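Local coordinates for diacylglycerol kinase (Bacillus anthracis, PDB 3S40), which probably phosphorylates diacylglycerol or a related lipid at the expense of ATP, at residues T26-T29 with K30-P34; N81-A84 with P85-I88. All coordinates share one frame; numbering follows the deposited sequence.

Interaction 1: T26-T29 with K30-P34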
loop_
_atom_site.group_PDB
_atom_site.type_symbol
_atom_site.label_atom_id
_atom_site.label_comp_id
_atom_site.label_asym_id
_atom_site.label_seq_id
_atom_site.Cartn_x
_atom_site.Cartn_y
_atom_site.Cartn_z
ATOM N N THR A 26 -7.763 -13.179 -22.272
ATOM C CA THR A 26 -7.544 -11.851 -22.801
ATOM C C THR A 26 -6.510 -11.098 -21.969
ATOM O O THR A 26 -5.619 -10.446 -22.514
ATOM C CB THR A 26 -8.853 -11.050 -22.871
ATOM O OG1 THR A 26 -9.683 -11.598 -23.901
ATOM C CG2 THR A 26 -8.563 -9.612 -23.209
ATOM N N ASN A 27 -6.629 -11.196 -20.651
ATOM C CA ASN A 27 -5.650 -10.574 -19.766
ATOM C C ASN A 27 -4.235 -11.106 -19.982
ATOM O O ASN A 27 -3.261 -10.357 -19.994
ATOM C CB ASN A 27 -6.077 -10.752 -18.312
ATOM C CG ASN A 27 -7.364 -10.018 -18.006
ATOM O OD1 ASN A 27 -7.712 -9.051 -18.691
ATOM N ND2 ASN A 27 -8.083 -10.470 -16.990
ATOM N N LEU A 28 -4.125 -12.416 -20.155
ATOM C CA LEU A 28 -2.822 -13.024 -20.298
ATOM C C LEU A 28 -2.188 -12.683 -21.652
ATOM O O LEU A 28 -0.961 -12.631 -21.784
ATOM C CB LEU A 28 -2.943 -14.524 -20.078
ATOM C CG LEU A 28 -2.371 -15.105 -18.786
ATOM C CD1 LEU A 28 -2.368 -14.102 -17.663
ATOM C CD2 LEU A 28 -3.108 -16.391 -18.384
ATOM N N THR A 29 -3.025 -12.419 -22.650
ATOM C CA THR A 29 -2.532 -11.973 -23.952
ATOM C C THR A 29 -1.916 -10.587 -23.802
ATOM O O THR A 29 -0.982 -10.214 -24.506
ATOM C CB THR A 29 -3.687 -11.874 -24.958
ATOM O OG1 THR A 29 -4.203 -13.187 -25.199
ATOM C CG2 THR A 29 -3.210 -11.255 -26.271
ATOM N N LYS A 30 -2.451 -9.815 -22.875
ATOM C CA LYS A 30 -1.946 -8.468 -22.672
ATOM C C LYS A 30 -0.651 -8.444 -21.861
ATOM O O LYS A 30 0.257 -7.666 -22.149
ATOM C CB LYS A 30 -3.019 -7.619 -22.018
ATOM C CG LYS A 30 -4.188 -7.343 -22.932
ATOM C CD LYS A 30 -5.304 -6.624 -22.189
ATOM C CE LYS A 30 -6.504 -6.380 -23.093
ATOM N NZ LYS A 30 -7.572 -5.595 -22.392
ATOM N N ILE A 31 -0.539 -9.302 -20.857
ATOM C CA ILE A 31 0.598 -9.132 -19.952
ATOM C C ILE A 31 1.753 -10.094 -20.146
ATOM O O ILE A 31 2.891 -9.736 -19.913
ATOM C CB ILE A 31 0.170 -9.139 -18.466
ATOM C CG1 ILE A 31 -0.141 -10.546 -17.986
ATOM C CG2 ILE A 31 -1.004 -8.190 -18.243
ATOM C CD1 ILE A 31 -0.716 -10.586 -16.570
ATOM N N VAL A 32 1.481 -11.315 -20.588
ATOM C CA VAL A 32 2.547 -12.310 -20.579
ATOM C C VAL A 32 3.633 -12.122 -21.652
ATOM O O VAL A 32 4.827 -12.233 -21.357
ATOM C CB VAL A 32 1.995 -13.759 -20.605
ATOM C CG1 VAL A 32 3.154 -14.735 -20.675
ATOM C CG2 VAL A 32 1.146 -14.027 -19.356
ATOM N N PRO A 33 3.226 -11.835 -22.894
ATOM C CA PRO A 33 4.201 -11.740 -23.989
ATOM C C PRO A 33 5.366 -10.759 -23.794
ATOM O O PRO A 33 6.512 -11.174 -23.992
ATOM C CB PRO A 33 3.330 -11.363 -25.195
ATOM C CG PRO A 33 2.030 -12.039 -24.895
ATOM C CD PRO A 33 1.842 -11.848 -23.401
ATOM N N PRO A 34 5.094 -9.490 -23.437
ATOM C CA PRO A 34 6.246 -8.615 -23.185
ATOM C C PRO A 34 7.147 -9.159 -22.068
ATOM O O PRO A 34 8.365 -9.031 -22.145
ATOM C CB PRO A 34 5.608 -7.277 -22.759
ATOM C CG PRO A 34 4.174 -7.577 -22.491
ATOM C CD PRO A 34 3.808 -8.789 -23.280
#
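The ring of P33 brings its CD carbon up to two peptide carbonyls at once, 3.3 Å from L28 O and 3.4 Å from T29 O. The flat peptide groups of this turn of helix 24-38, the crossover helix of a beta-alpha-beta unit between strands 11-15 and 42-46, receive their donors unequally. I31 N meets N27 O at 3.0 Å in the carbonyl plane, whereas V32 N approaches L28 O at 3.0 Å, tilted 30° from its plane. P33 has no N-H to give T29 O, and P34 likewise none for the turn before it, so the helix is kinked here. L28 packs obliquely against residues three and four positions on, with its CD1 4.0 Å from I31 CD1 and its CG 3.7 Å from V32 CG2. I31 holds CG1 between its backbone N and carbonyl carbon (chi1 76°), and this branch bears the CD1 that meets L28; the side chain also packs on F70 of strand 66-71 and on I113 and A117 of helix 113-120, so I31 faces the rest of the domain. K30, extended beyond CG, runs alongside T26, whose OG1 is hydrogen-bonded to D23 OD1. The lysine touches with its aliphatic part: CG lies 3.4 Å from T26 O, and CE rests 3.8 Å from T26 CG2.

Interaction 2: N81-A84 with P85-I88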
loop_
_atom_site.group_PDB
_atom_site.type_symbol
_atom_site.label_atom_id
_atom_site.label_comp_id
_atom_site.label_asym_id
_atom_site.label_seq_id
_atom_site.Cartn_x
_atom_site.Cartn_y
_atom_site.Cartn_z
ATOM N N ASN A 81 2.637 -9.008 2.874
ATOM C CA ASN A 81 2.714 -9.844 4.058
ATOM C C ASN A 81 3.559 -11.079 3.889
ATOM O O ASN A 81 4.182 -11.535 4.834
ATOM C CB ASN A 81 1.317 -10.223 4.513
ATOM C CG ASN A 81 0.744 -9.198 5.436
ATOM O OD1 ASN A 81 0.684 -9.410 6.647
ATOM N ND2 ASN A 81 0.369 -8.045 4.882
ATOM N N GLY A 82 3.569 -11.628 2.682
ATOM C CA GLY A 82 4.416 -12.764 2.393
ATOM C C GLY A 82 5.882 -12.393 2.462
ATOM O O GLY A 82 6.678 -13.084 3.079
ATOM N N LEU A 83 6.243 -11.286 1.838
ATOM C CA LEU A 83 7.655 -10.930 1.703
ATOM C C LEU A 83 8.218 -10.183 2.897
ATOM O O LEU A 83 9.371 -10.399 3.286
ATOM C CB LEU A 83 7.858 -10.078 0.458
ATOM C CG LEU A 83 8.226 -10.764 -0.862
ATOM C CD1 LEU A 83 8.263 -12.268 -0.719
ATOM C CD2 LEU A 83 7.296 -10.328 -1.985
ATOM N N ALA A 84 7.413 -9.295 3.475
ATOM C CA ALA A 84 7.957 -8.338 4.433
ATOM C C ALA A 84 8.776 -8.980 5.567
ATOM O O ALA A 84 9.843 -8.476 5.923
ATOM C CB ALA A 84 6.861 -7.431 4.988
ATOM N N PRO A 85 8.293 -10.089 6.144
ATOM C CA PRO A 85 9.065 -10.619 7.284
ATOM C C PRO A 85 10.302 -11.443 6.917
ATOM O O PRO A 85 11.011 -11.885 7.817
ATOM C CB PRO A 85 8.037 -11.466 8.048
ATOM C CG PRO A 85 6.973 -11.783 7.066
ATOM C CD PRO A 85 6.962 -10.706 6.023
ATOM N N LEU A 86 10.579 -11.608 5.630
ATOM C CA LEU A 86 11.671 -12.458 5.183
ATOM C C LEU A 86 13.022 -11.760 5.152
ATOM O O LEU A 86 13.104 -10.549 4.908
ATOM C CB LEU A 86 11.369 -12.994 3.776
ATOM C CG LEU A 86 10.021 -13.699 3.595
ATOM C CD1 LEU A 86 9.912 -14.344 2.193
ATOM C CD2 LEU A 86 9.788 -14.733 4.695
ATOM N N GLU A 87 14.086 -12.535 5.375
ATOM C CA GLU A 87 15.451 -12.006 5.325
ATOM C C GLU A 87 15.821 -11.660 3.907
ATOM O O GLU A 87 16.541 -10.698 3.648
ATOM C CB GLU A 87 16.470 -13.013 5.872
ATOM C CG GLU A 87 16.261 -13.336 7.359
ATOM C CD GLU A 87 16.279 -12.088 8.250
ATOM O OE1 GLU A 87 17.222 -11.275 8.116
ATOM O OE2 GLU A 87 15.345 -11.915 9.071
ATOM N N ILE A 88 15.349 -12.471 2.981
ATOM C CA ILE A 88 15.653 -12.225 1.586
ATOM C C ILE A 88 14.368 -11.889 0.824
ATOM O O ILE A 88 13.414 -12.664 0.832
ATOM C CB ILE A 88 16.370 -13.418 0.979
ATOM C CG1 ILE A 88 17.681 -13.654 1.734
ATOM C CG2 ILE A 88 16.615 -13.189 -0.511
ATOM C CD1 ILE A 88 18.439 -14.865 1.258
#
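L86 lays its branched end over the carbonyls of G82 and L83: CG sits 3.4 Å from G82 O and 3.4 Å from L83 O, while CD1 reaches L83 CD1 at 3.9 Å, the two leucines lying obliquely to each other. With CG beside its own backbone N (chi1 -53°), the side chain folds back toward the turn that carries it. That turn is a type I beta turn from L83 to L86, leading out of helix 73-83 into the loop before strand 91-96. It is closed by L86 N to L83 O at 2.9 Å, nearly straight at the hydrogen, though the donor stands 40° above the carbonyl plane. P85 occupies the third position of the turn, and its ring packs against the preceding helical turn, CD 3.1 Å from N81 O and CG 3.6 Å from the same oxygen. A84 CB to P85 CD, at 3.4 Å, is tighter than ordinary van der Waals contact. Around this corner L83 also packs on C57 and A61, and L86 on Q58 and A61, whereas A84 O is hydrogen-bonded to H292 NE2 and N81 OD1 to Q136 NE2. Across the bend itself a single backbone hydrogen bond supplies the polar grip. Having no N-H, P85 cannot continue the helical bonding to N81 O, and the turn is closed instead by L86 N to L83 O, with apolar packing of the leucines beside it.

Interactions 1 and 2 belong to the same diacylglycerol kinase catalytic domain and follow in series along the chain, yet they do not touch: their centres are 28 Å apart and their nearest atoms about 17 Å. P33 and P34 in interaction 1, and P85 in interaction 2, lack the N-H of a regular helix, but the outcomes differ. At 26-34 the helix bends and carries on, whereas at 81-88 the chain leaves it through a turn. Interaction 1 is centred 24 Å from the centre of the chain and interaction 2 15 Å. Interaction 2 lies at the far end of helix 73-83 from the glycine-rich GGDG motif, which in this family probably contacts the nucleotide, and borders the beta-sandwich side through H292 and F293.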